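Local coordinates for protein D-aminopeptidase (Burkholderia sp. LK4, PDB 5TZB) that probably hydrolyses peptides to release N-terminal beta-amino acids, as an S58-family aminopeptidase related to the Ntn hydrolases, at residues Pro81-Val86 / Thr306-Leu311; Gly211-Ala216 / Ala265-Leu270; Val261-Thr266 / Leu302-Gly307; Pro269-Gln274 / Val326-Asn331; Thr276-Arg281 / Ala336-Ala341. One frame throughout, in Å; residues are numbered along the deposited sequence.

Contact 1: Pro81-Val86 / Thr306-Leu311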
# COMPACT_ATOMS: atom_id res chain seq x y z
N PRO C 81 -21.57 10.17 -7.71
CA PRO C 81 -20.47 9.39 -7.16
C PRO C 81 -20.34 9.51 -5.65
O PRO C 81 -20.66 10.56 -5.09
CB PRO C 81 -19.23 10.00 -7.84
CG PRO C 81 -19.75 10.61 -9.08
CD PRO C 81 -21.10 11.13 -8.72
N CYS C 82 -19.87 8.45 -4.99
CA CYS C 82 -19.58 8.48 -3.57
C CYS C 82 -18.09 8.35 -3.34
O CYS C 82 -17.42 7.55 -4.00
CB CYS C 82 -20.30 7.35 -2.81
SG CYS C 82 -22.09 7.41 -2.84
N PHE C 83 -17.56 9.11 -2.39
CA PHE C 83 -16.22 8.85 -1.92
C PHE C 83 -16.19 7.43 -1.31
O PHE C 83 -17.17 6.96 -0.72
CB PHE C 83 -15.78 9.91 -0.93
CG PHE C 83 -15.42 11.24 -1.56
CD1 PHE C 83 -14.84 11.29 -2.83
CD2 PHE C 83 -15.64 12.44 -0.88
CE1 PHE C 83 -14.48 12.52 -3.42
CE2 PHE C 83 -15.29 13.68 -1.46
CZ PHE C 83 -14.71 13.72 -2.72
N ALA C 84 -15.07 6.74 -1.49
CA ALA C 84 -14.98 5.36 -1.03
C ALA C 84 -13.54 4.94 -0.84
O ALA C 84 -12.62 5.62 -1.30
CB ALA C 84 -15.69 4.42 -2.02
N GLY C 85 -13.34 3.82 -0.14
CA GLY C 85 -12.01 3.31 0.08
C GLY C 85 -12.10 1.81 0.33
O GLY C 85 -13.18 1.29 0.66
N VAL C 86 -10.98 1.12 0.19
CA VAL C 86 -10.95 -0.32 0.41
C VAL C 86 -9.87 -0.70 1.40
O VAL C 86 -8.84 -0.02 1.50
CB VAL C 86 -10.72 -1.11 -0.88
CG1 VAL C 86 -11.88 -0.92 -1.82
CG2 VAL C 86 -9.41 -0.68 -1.56
N THR C 306 -21.82 8.88 1.82
CA THR C 306 -22.80 9.60 1.00
C THR C 306 -22.88 11.09 1.35
O THR C 306 -23.57 11.84 0.67
CB THR C 306 -24.21 8.98 1.14
OG1 THR C 306 -24.64 9.07 2.51
CG2 THR C 306 -24.21 7.51 0.72
N GLY C 307 -22.13 11.50 2.38
CA GLY C 307 -22.19 12.86 2.91
C GLY C 307 -21.86 13.96 1.92
O GLY C 307 -22.49 15.02 1.91
N ASN C 308 -20.85 13.72 1.09
CA ASN C 308 -20.57 14.62 -0.02
C ASN C 308 -21.33 14.18 -1.27
O ASN C 308 -21.24 13.02 -1.67
CB ASN C 308 -19.06 14.68 -0.28
CG ASN C 308 -18.33 15.44 0.81
OD1 ASN C 308 -18.44 16.67 0.92
ND2 ASN C 308 -17.60 14.72 1.63
N ASP C 309 -22.15 15.06 -1.84
CA ASP C 309 -22.81 14.72 -3.10
C ASP C 309 -22.54 15.82 -4.10
O ASP C 309 -21.81 16.77 -3.81
CB ASP C 309 -24.32 14.46 -2.90
CG ASP C 309 -25.10 15.69 -2.42
OD1 ASP C 309 -26.27 15.50 -2.01
OD2 ASP C 309 -24.57 16.82 -2.42
N GLY C 310 -23.10 15.70 -5.30
CA GLY C 310 -22.80 16.68 -6.33
C GLY C 310 -21.36 16.55 -6.78
O GLY C 310 -20.78 17.50 -7.30
N LEU C 311 -20.76 15.37 -6.55
CA LEU C 311 -19.40 15.13 -7.03
C LEU C 311 -19.48 14.97 -8.54
O LEU C 311 -20.50 14.51 -9.05
CB LEU C 311 -18.78 13.88 -6.35
CG LEU C 311 -18.62 13.90 -4.82
CD1 LEU C 311 -17.99 12.60 -4.30
CD2 LEU C 311 -17.76 15.09 -4.40
O HOH W 1 -21.90 12.99 -5.84
O HOH W 2 -19.44 10.94 -0.94
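Leu311 rests one of its methyl groups squarely on the ring of Phe83. The CD1 carbon of Leu311 sits 3.6 Å from the Phe83 centroid and only 12° off the ring normal, a CH-pi contact over the middle of the face, and the two side chains cross at about a right angle. The second branch, CD2 of Leu311, reaches outward over the rim, 3.7 Å from CZ of Phe83. Asn308 comes to the same ring from another direction: its ND2 lies at the edge, 3.9 Å from CD2 of Phe83, with the amide turned 63° against the aromatic plane. OD1 of that amide is bonded to the backbone N of Lys327, which helps to fix its rotation. Phe83 belongs to strand 82-88, an antiparallel neighbour of strand 298-305 in the large mixed sheet; the loop that leaves the latter strand folds back across the beginning of the former, and direct backbone bonding between Phe83 and Ala305 gives way to water. One water accepts from N of Phe83 and donates to O of Asn308; a second donates to O of Pro81 and accepts from N of Leu311 at 2.7 Å. Arg73 adds to both bridges, donating to the carbonyl oxygens of Pro81 and Asn308 and to that of Thr306. Beyond the waters, the Pro81 ring lies against the Leu311 backbone, CD of Pro81 standing 3.4 Å from O of Leu311. Met328 of a second subunit also packs on Phe83, placing this buried ring beside the subunit interface.

Contact 2: Gly211-Ala216 / Ala265-Leu270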
# COMPACT_ATOMS: atom_id res chain seq x y z
N GLY C 211 -24.27 12.94 14.67
CA GLY C 211 -25.54 12.36 14.27
C GLY C 211 -25.51 11.43 13.06
O GLY C 211 -26.56 11.03 12.55
N TRP C 212 -24.31 11.05 12.61
CA TRP C 212 -24.20 10.21 11.42
C TRP C 212 -24.59 8.75 11.65
O TRP C 212 -24.53 8.23 12.77
CB TRP C 212 -22.78 10.28 10.86
CG TRP C 212 -22.38 11.67 10.52
CD1 TRP C 212 -23.01 12.50 9.64
CD2 TRP C 212 -21.28 12.40 11.06
NE1 TRP C 212 -22.36 13.71 9.59
CE2 TRP C 212 -21.30 13.68 10.46
CE3 TRP C 212 -20.27 12.09 11.99
CZ2 TRP C 212 -20.35 14.65 10.75
CZ3 TRP C 212 -19.33 13.06 12.28
CH2 TRP C 212 -19.37 14.33 11.66
N THR C 213 -25.01 8.10 10.57
CA THR C 213 -25.34 6.68 10.58
C THR C 213 -24.24 5.87 9.88
O THR C 213 -23.70 6.31 8.86
CB THR C 213 -26.67 6.42 9.88
OG1 THR C 213 -27.71 7.13 10.57
CG2 THR C 213 -26.99 4.92 9.84
N VAL C 214 -23.89 4.74 10.47
CA VAL C 214 -22.94 3.79 9.86
C VAL C 214 -23.63 2.44 9.70
O VAL C 214 -24.13 1.88 10.68
CB VAL C 214 -21.65 3.63 10.70
CG1 VAL C 214 -20.72 2.62 10.05
CG2 VAL C 214 -20.95 4.94 10.86
N GLY C 215 -23.66 1.92 8.48
CA GLY C 215 -24.27 0.61 8.22
C GLY C 215 -23.28 -0.36 7.61
O GLY C 215 -22.31 0.07 6.99
N ALA C 216 -23.51 -1.66 7.78
CA ALA C 216 -22.66 -2.67 7.16
C ALA C 216 -23.50 -3.79 6.55
O ALA C 216 -24.54 -4.18 7.11
CB ALA C 216 -21.67 -3.27 8.19
N ALA C 265 -21.31 1.49 4.90
CA ALA C 265 -21.82 2.76 4.36
C ALA C 265 -22.04 3.77 5.48
O ALA C 265 -22.39 3.41 6.62
CB ALA C 265 -23.11 2.54 3.58
N THR C 266 -21.87 5.05 5.15
CA THR C 266 -22.16 6.10 6.12
C THR C 266 -22.60 7.36 5.43
O THR C 266 -22.16 7.64 4.31
CB THR C 266 -20.94 6.43 7.02
OG1 THR C 266 -21.33 7.39 8.00
CG2 THR C 266 -19.79 7.01 6.20
N ASP C 267 -23.45 8.14 6.10
CA ASP C 267 -23.84 9.44 5.55
C ASP C 267 -22.93 10.55 6.07
O ASP C 267 -23.14 11.71 5.74
CB ASP C 267 -25.30 9.78 5.87
CG ASP C 267 -25.58 9.82 7.36
OD1 ASP C 267 -24.74 9.38 8.17
OD2 ASP C 267 -26.69 10.28 7.72
N ALA C 268 -21.92 10.18 6.85
CA ALA C 268 -20.89 11.14 7.23
C ALA C 268 -20.13 11.62 5.98
O ALA C 268 -19.94 10.86 5.04
CB ALA C 268 -19.92 10.51 8.23
N PRO C 269 -19.73 12.90 5.95
CA PRO C 269 -18.96 13.40 4.79
C PRO C 269 -17.49 13.00 4.87
O PRO C 269 -16.67 13.78 5.33
CB PRO C 269 -19.13 14.92 4.89
CG PRO C 269 -19.33 15.17 6.37
CD PRO C 269 -20.11 13.98 6.88
N LEU C 270 -17.18 11.75 4.54
CA LEU C 270 -15.81 11.26 4.57
C LEU C 270 -15.12 11.41 3.23
O LEU C 270 -15.71 11.07 2.19
CB LEU C 270 -15.78 9.79 5.00
CG LEU C 270 -16.21 9.48 6.43
CD1 LEU C 270 -16.05 7.99 6.71
CD2 LEU C 270 -15.43 10.30 7.43
O HOH W 3 -27.73 9.80 10.21
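The carbonyl oxygen of Thr213 is held from several directions by the end of strand 260-266 and the turn that follows. OG1 of Thr266 donates to it at 2.7 Å from above the carbonyl plane, 37° out of it, while N of Asp267 adds a weak bond of 3.3 Å and CA of Thr266 a CH···O contact. The Thr266 hydroxyl works in both directions, since it also accepts from N of Ala268 and so closes an ST turn. Asp267 then returns to the same edge of Thr213: with its CG lodged between the backbone N and carbonyl carbon (chi1 59°), OD1 of Asp267 takes the N-H of Thr213 at 2.7 Å on its syn side. OD2 of Asp267 accepts a hydrogen bond from a water that also bridges O of Gly211 and OG1 of Thr213, so both carboxylate oxygens are engaged. Next along, Trp212 spreads one indole face over Ala268, whose CA lies 3.6 Å from the centroid of the five-membered ring. CB of Ala268 approaches CG of Trp212 to the same distance, and CD of Pro269 meets NE1 of Trp212 at 3.5 Å; Thr323 of a second subunit packs on both Trp212 and Pro269. In the other direction regular pairing takes over: Gly215 and Ala265 form a hydrogen-bonded pair through two backbone bonds, and Val214 faces Thr266 in a non-hydrogen-bonded one. The arrangement is that of an antiparallel ladder between strands 213-220 and 260-266, prolonged past its last regular pair by side chains that bond to the partner's backbone.

Contact 3: Val261-Thr266 / Leu302-Gly307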
# COMPACT_ATOMS: atom_id res chain seq x y z
N VAL C 261 -16.82 -10.78 2.54
CA VAL C 261 -16.81 -9.47 1.91
C VAL C 261 -17.68 -8.55 2.76
O VAL C 261 -18.72 -8.96 3.27
CB VAL C 261 -17.28 -9.50 0.44
CG1 VAL C 261 -16.32 -10.36 -0.40
CG2 VAL C 261 -18.67 -10.04 0.32
N VAL C 262 -17.20 -7.32 2.95
CA VAL C 262 -17.87 -6.35 3.81
C VAL C 262 -18.06 -5.03 3.05
O VAL C 262 -17.12 -4.54 2.43
CB VAL C 262 -17.05 -6.06 5.11
CG1 VAL C 262 -17.79 -5.09 5.99
CG2 VAL C 262 -16.79 -7.34 5.88
N THR C 263 -19.27 -4.48 3.08
CA THR C 263 -19.47 -3.11 2.65
C THR C 263 -19.93 -2.30 3.85
O THR C 263 -20.87 -2.70 4.53
CB THR C 263 -20.50 -2.95 1.50
OG1 THR C 263 -20.04 -3.63 0.33
CG2 THR C 263 -20.66 -1.47 1.14
N ILE C 264 -19.22 -1.22 4.12
CA ILE C 264 -19.60 -0.25 5.14
C ILE C 264 -20.14 1.00 4.46
O ILE C 264 -19.51 1.52 3.54
CB ILE C 264 -18.39 0.13 6.02
CG1 ILE C 264 -17.95 -1.08 6.86
CG2 ILE C 264 -18.73 1.32 6.92
CD1 ILE C 264 -16.53 -0.91 7.46
N ALA C 265 -21.31 1.49 4.90
CA ALA C 265 -21.82 2.76 4.36
C ALA C 265 -22.04 3.77 5.48
O ALA C 265 -22.39 3.41 6.62
CB ALA C 265 -23.11 2.54 3.58
N THR C 266 -21.87 5.05 5.15
CA THR C 266 -22.16 6.10 6.12
C THR C 266 -22.60 7.36 5.43
O THR C 266 -22.16 7.64 4.31
CB THR C 266 -20.94 6.43 7.02
OG1 THR C 266 -21.33 7.39 8.00
CG2 THR C 266 -19.79 7.01 6.20
N LEU C 302 -14.87 -2.85 1.86
CA LEU C 302 -15.15 -1.62 1.14
C LEU C 302 -15.98 -0.71 2.02
O LEU C 302 -16.89 -1.17 2.69
CB LEU C 302 -15.90 -1.90 -0.16
CG LEU C 302 -16.45 -0.73 -0.98
CD1 LEU C 302 -15.35 0.15 -1.51
CD2 LEU C 302 -17.27 -1.27 -2.13
N ALA C 303 -15.63 0.57 2.02
CA ALA C 303 -16.42 1.58 2.70
C ALA C 303 -16.72 2.75 1.76
O ALA C 303 -15.84 3.23 1.05
CB ALA C 303 -15.70 2.07 3.92
N PHE C 304 -17.98 3.19 1.72
CA PHE C 304 -18.32 4.40 0.97
C PHE C 304 -19.14 5.37 1.82
O PHE C 304 -19.86 4.97 2.74
CB PHE C 304 -19.03 4.07 -0.35
CG PHE C 304 -20.44 3.53 -0.19
CD1 PHE C 304 -21.54 4.38 -0.16
CD2 PHE C 304 -20.66 2.16 -0.12
CE1 PHE C 304 -22.83 3.89 -0.03
CE2 PHE C 304 -21.95 1.66 0.02
CZ PHE C 304 -23.03 2.53 0.06
N ALA C 305 -19.04 6.65 1.47
CA ALA C 305 -19.71 7.70 2.22
C ALA C 305 -20.65 8.49 1.30
O ALA C 305 -20.31 8.76 0.15
CB ALA C 305 -18.68 8.63 2.86
N THR C 306 -21.82 8.88 1.82
CA THR C 306 -22.80 9.60 1.00
C THR C 306 -22.88 11.09 1.35
O THR C 306 -23.57 11.84 0.67
CB THR C 306 -24.21 8.98 1.14
OG1 THR C 306 -24.64 9.07 2.51
CG2 THR C 306 -24.21 7.51 0.72
N GLY C 307 -22.13 11.50 2.38
CA GLY C 307 -22.19 12.86 2.91
C GLY C 307 -21.86 13.96 1.92
O GLY C 307 -22.49 15.02 1.91
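Phe304 leans its ring across to the neighbouring strand and meets two side chains there. Its CG lies between the backbone N and the carbonyl carbon (chi1 70°), which brings the ring back over Ala265: CB of Ala265 lies over one face, 3.5 Å from CZ of Phe304. CG2 of Thr263 approaches the edge instead, 3.6 Å from CE2 of Phe304, while the Thr263 hydroxyl bonds to that of Tyr113. Leu302 is bound through its backbone, its N donating to O of Val262 at 2.9 Å and its O accepting from N of Ile264 at 2.7 Å. This alternation continues up the parallel ladder, which joins the two strands of a beta-alpha-beta unit whose crossover contains helix 272-289. Leu302 and Phe304 point to the face packed on Ile111, which belongs to strand 111-115 of the second sheet; Ile264, Thr266, Ala303 and Ala305 occupy the face toward the helices. On that face Thr266 sets CG2 against CB of Ala305 at 3.9 Å. O of Thr266 accepts from N of Thr306 at 2.8 Å, extending the ladder one step beyond strand 298-305.

Contact 4: Pro269-Gln274 / Val326-Asn331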
# COMPACT_ATOMS: atom_id res chain seq x y z
N PRO C 269 -19.73 12.90 5.95
CA PRO C 269 -18.96 13.40 4.79
C PRO C 269 -17.49 13.00 4.87
O PRO C 269 -16.67 13.78 5.33
CB PRO C 269 -19.13 14.92 4.89
CG PRO C 269 -19.33 15.17 6.37
CD PRO C 269 -20.11 13.98 6.88
N LEU C 270 -17.18 11.75 4.54
CA LEU C 270 -15.81 11.26 4.57
C LEU C 270 -15.12 11.41 3.23
O LEU C 270 -15.71 11.07 2.19
CB LEU C 270 -15.78 9.79 5.00
CG LEU C 270 -16.21 9.48 6.43
CD1 LEU C 270 -16.05 7.99 6.71
CD2 LEU C 270 -15.43 10.30 7.43
N LEU C 271 -13.88 11.89 3.26
CA LEU C 271 -13.01 11.94 2.08
C LEU C 271 -12.48 10.54 1.75
O LEU C 271 -12.53 9.66 2.61
CB LEU C 271 -11.85 12.91 2.32
CG LEU C 271 -12.24 14.36 2.61
CD1 LEU C 271 -11.00 15.20 2.82
CD2 LEU C 271 -13.09 14.91 1.47
N PRO C 272 -11.94 10.35 0.51
CA PRO C 272 -11.39 9.04 0.13
C PRO C 272 -10.43 8.45 1.18
O PRO C 272 -10.63 7.30 1.56
CB PRO C 272 -10.67 9.34 -1.19
CG PRO C 272 -11.53 10.40 -1.80
CD PRO C 272 -11.97 11.27 -0.64
N HIS C 273 -9.47 9.22 1.69
CA HIS C 273 -8.51 8.66 2.65
C HIS C 273 -9.19 8.25 3.96
O HIS C 273 -8.72 7.34 4.64
CB HIS C 273 -7.35 9.64 2.91
CG HIS C 273 -7.65 10.70 3.94
ND1 HIS C 273 -8.30 11.87 3.63
CD2 HIS C 273 -7.30 10.80 5.24
CE1 HIS C 273 -8.37 12.64 4.70
NE2 HIS C 273 -7.78 12.01 5.70
N GLN C 274 -10.31 8.90 4.28
CA GLN C 274 -11.05 8.60 5.51
C GLN C 274 -11.91 7.34 5.34
O GLN C 274 -12.19 6.62 6.29
CB GLN C 274 -11.92 9.79 5.92
CG GLN C 274 -11.13 11.08 6.16
CD GLN C 274 -12.01 12.22 6.66
OE1 GLN C 274 -12.98 12.59 6.00
NE2 GLN C 274 -11.67 12.77 7.81
N VAL C 326 -16.06 20.41 -0.91
CA VAL C 326 -16.50 19.21 -0.22
C VAL C 326 -16.27 19.39 1.27
O VAL C 326 -15.56 20.30 1.68
CB VAL C 326 -15.75 17.94 -0.73
CG1 VAL C 326 -16.10 17.67 -2.18
CG2 VAL C 326 -14.23 18.10 -0.55
N LYS C 327 -16.88 18.52 2.06
CA LYS C 327 -16.74 18.54 3.51
C LYS C 327 -15.95 17.34 4.01
O LYS C 327 -16.01 16.26 3.43
CB LYS C 327 -18.11 18.54 4.18
CG LYS C 327 -18.88 19.82 3.99
CD LYS C 327 -20.19 19.71 4.75
CE LYS C 327 -21.05 20.93 4.49
NZ LYS C 327 -22.35 20.78 5.20
N MET C 328 -15.24 17.55 5.11
CA MET C 328 -14.50 16.47 5.73
C MET C 328 -14.84 16.39 7.21
O MET C 328 -14.92 17.40 7.92
CB MET C 328 -13.00 16.68 5.51
CG MET C 328 -12.21 17.16 6.70
SD MET C 328 -10.43 17.25 6.31
CE MET C 328 -9.95 15.54 6.35
N VAL C 329 -15.06 15.17 7.68
CA VAL C 329 -15.27 14.94 9.09
C VAL C 329 -13.93 15.25 9.75
O VAL C 329 -12.89 14.80 9.27
CB VAL C 329 -15.72 13.46 9.39
CG1 VAL C 329 -15.70 13.15 10.90
CG2 VAL C 329 -17.11 13.19 8.81
N ASN C 330 -13.94 16.06 10.80
CA ASN C 330 -12.71 16.34 11.53
C ASN C 330 -12.26 15.11 12.30
O ASN C 330 -13.10 14.33 12.77
CB ASN C 330 -12.91 17.55 12.46
CG ASN C 330 -12.97 18.86 11.67
OD1 ASN C 330 -12.19 19.06 10.75
ND2 ASN C 330 -13.93 19.72 11.98
N ASN C 331 -10.94 14.93 12.42
CA ASN C 331 -10.40 13.69 12.96
C ASN C 331 -10.78 13.46 14.41
O ASN C 331 -10.81 12.31 14.87
CB ASN C 331 -8.88 13.63 12.78
CG ASN C 331 -8.46 13.37 11.32
OD1 ASN C 331 -9.21 12.76 10.55
ND2 ASN C 331 -7.28 13.84 10.95
O HOH W 4 -8.89 11.29 8.51
O HOH W 5 -6.75 13.75 7.83
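Val329 and Gln274 are joined by a nearly straight hydrogen bond between strand 323-329 and the start of helix 272-289: NE2 of Gln274 donates to O of Val329 at 2.8 Å, with the acceptor in the amide plane. The strand also pairs with an antiparallel strand of a second subunit, so the sheet continues across that interface while the helix end packs against it here. CG2 of Val329 fits between CD of Pro269 and CD2 of Leu270, 3.7 and 3.6 Å away respectively. Leu271 spreads its two methyls along one side of the strand, CD1 reaching CB of Met328 and CD2 reaching CG2 of Val326. A weak backbone bond from N of Val329 to O of Pro269 adds to this shell. Behind it stands the other end of the Gln274 amide. OE1 of Gln274 accepts from N of Leu271, the N-cap residue three positions earlier, at 3.0 Å on a lone pair; with both ends engaged, the amide is fixed in rotation. One water accepts from NE2 of Gln274, donates to OD1 of Asn331 and makes a weak bond with NE2 of His273, whose side chain lies about 3 Å from a bound calcium ion. Met328, bent at chi3 (-76°), brings its CE carbon to the edge of the His273 ring, in plane and 3.7 Å from CE1.

Contact 5: Thr276-Arg281 / Ala336-Ala341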
# COMPACT_ATOMS: atom_id res chain seq x y z
N THR C 276 -10.90 4.82 3.57
CA THR C 276 -9.89 3.76 3.74
C THR C 276 -9.73 3.43 5.22
O THR C 276 -9.67 2.26 5.62
CB THR C 276 -8.54 4.17 3.14
OG1 THR C 276 -8.73 4.51 1.77
CG2 THR C 276 -7.50 3.02 3.24
N ARG C 277 -9.65 4.48 6.04
CA ARG C 277 -9.53 4.29 7.48
C ARG C 277 -10.75 3.54 8.01
O ARG C 277 -10.63 2.58 8.80
CB ARG C 277 -9.37 5.63 8.18
CG ARG C 277 -8.20 6.45 7.65
CD ARG C 277 -8.00 7.72 8.46
NE ARG C 277 -7.47 7.40 9.79
CZ ARG C 277 -7.50 8.22 10.84
NH1 ARG C 277 -8.04 9.43 10.74
NH2 ARG C 277 -7.01 7.82 12.01
N LEU C 278 -11.92 3.94 7.55
CA LEU C 278 -13.16 3.33 8.01
C LEU C 278 -13.24 1.86 7.57
O LEU C 278 -13.66 1.01 8.35
CB LEU C 278 -14.36 4.12 7.49
CG LEU C 278 -15.72 3.74 8.07
CD1 LEU C 278 -15.76 4.06 9.55
CD2 LEU C 278 -16.81 4.48 7.34
N ALA C 279 -12.83 1.56 6.34
CA ALA C 279 -12.91 0.20 5.83
C ALA C 279 -12.08 -0.77 6.67
O ALA C 279 -12.49 -1.91 6.88
CB ALA C 279 -12.48 0.13 4.37
N GLN C 280 -10.93 -0.32 7.16
CA GLN C 280 -10.06 -1.22 7.91
C GLN C 280 -10.69 -1.58 9.25
O GLN C 280 -10.34 -2.60 9.84
CB GLN C 280 -8.65 -0.64 8.12
CG GLN C 280 -7.69 -1.67 8.75
CD GLN C 280 -6.20 -1.28 8.77
OE1 GLN C 280 -5.37 -2.05 9.27
NE2 GLN C 280 -5.85 -0.11 8.22
N ARG C 281 -11.66 -0.80 9.72
CA ARG C 281 -12.25 -1.16 11.01
C ARG C 281 -13.13 -2.41 10.87
O ARG C 281 -13.61 -2.97 11.86
CB ARG C 281 -13.06 0.01 11.62
CG ARG C 281 -12.21 1.25 12.04
CD ARG C 281 -10.76 0.86 12.15
NE ARG C 281 -9.85 1.70 12.92
CZ ARG C 281 -8.96 2.55 12.41
NH1 ARG C 281 -8.91 2.78 11.10
NH2 ARG C 281 -8.14 3.18 13.22
N ALA C 336 -15.65 7.97 16.72
CA ALA C 336 -17.02 7.45 16.94
C ALA C 336 -17.53 6.73 15.68
O ALA C 336 -18.39 5.85 15.77
CB ALA C 336 -17.96 8.59 17.35
N LEU C 337 -17.02 7.11 14.51
CA LEU C 337 -17.35 6.39 13.27
C LEU C 337 -16.61 5.04 13.19
O LEU C 337 -17.20 4.05 12.75
CB LEU C 337 -17.03 7.24 12.03
CG LEU C 337 -17.89 8.50 11.78
CD1 LEU C 337 -17.28 9.40 10.71
CD2 LEU C 337 -19.33 8.11 11.39
N PHE C 338 -15.35 5.00 13.62
CA PHE C 338 -14.59 3.74 13.71
C PHE C 338 -15.29 2.74 14.64
O PHE C 338 -15.50 1.58 14.28
CB PHE C 338 -13.18 4.00 14.22
CG PHE C 338 -12.28 4.75 13.26
CD1 PHE C 338 -12.65 4.96 11.94
CD2 PHE C 338 -11.06 5.26 13.69
CE1 PHE C 338 -11.82 5.66 11.07
CE2 PHE C 338 -10.22 5.94 12.82
CZ PHE C 338 -10.60 6.15 11.51
N VAL C 339 -15.63 3.19 15.84
CA VAL C 339 -16.34 2.35 16.82
C VAL C 339 -17.64 1.80 16.21
O VAL C 339 -17.91 0.59 16.27
CB VAL C 339 -16.69 3.16 18.10
CG1 VAL C 339 -17.63 2.37 19.02
CG2 VAL C 339 -15.42 3.59 18.84
N ALA C 340 -18.42 2.69 15.61
CA ALA C 340 -19.69 2.30 15.03
C ALA C 340 -19.54 1.26 13.93
O ALA C 340 -20.32 0.33 13.86
CB ALA C 340 -20.43 3.52 14.49
N ALA C 341 -18.55 1.44 13.05
CA ALA C 341 -18.34 0.52 11.95
C ALA C 341 -17.95 -0.83 12.49
O ALA C 341 -18.45 -1.85 12.01
CB ALA C 341 -17.27 1.04 10.95
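Stacking dominates where Arg281 meets Phe338. The guanidinium of Arg281 lies flat on one face of the ring, planes 17° apart and CZ of Arg281 3.8 Å from the Phe338 centroid, a cation-pi pair. A near-eclipsed chi2 (-17°) brings this guanidinium over the ring; CG of Arg281 touches CB of Phe338 at 3.6 Å. Arg277 uses the same ring differently: its guanidinium stands almost upright to it and turns a face to the ring edge, CZ of Phe338 lying 3.7 Å above that plane. Apolar packing surrounds Leu278, whose CD1 reaches CB of Ala341 at 3.7 Å and the carbonyl O of Leu337. The axes of segments 276-281 and 336-341 approach to 8.8 Å and cross at -35°, and both helices pack on the sheet through Leu278, Leu337 and Ala341. Among polar bonds, NH1 of Arg281 donates to O of Arg277 at 2.9 Å. Further partners come from other chains: Glu103 of a second subunit and Asp295 of a third form salt bridges with Arg277, while Gly292 and Asn90 of the third accept from Arg281. Across the tetramer interface the charge of Arg277 is thus probably offset by two acids, while neutral oxygens and the ring face hold Arg281.

Overall arrangement
Contacts 2 and 3 share Ala265 and Thr266, their centres 8 Å apart, and set strand 260-266 between an antiparallel and a parallel neighbour. Contact 1 continues that sheet, with N of Gly85 bonded to O of Ala303 at 2.8 Å. Contact 5 supplies the helix layer above contact 3, their centres 10 Å apart. Contact 4 shares Pro269 and Leu270 with contact 2 and meets contact 1 where CG of Phe83 packs 3.6 Å from CD of Pro272. The bound calcium ion lies closest to contact 4, about 3 Å from the side chain of His273, against about 7 Å from the side chain of Phe83 in contact 1 and about 9 Å from the side chain of Arg277 in contact 5.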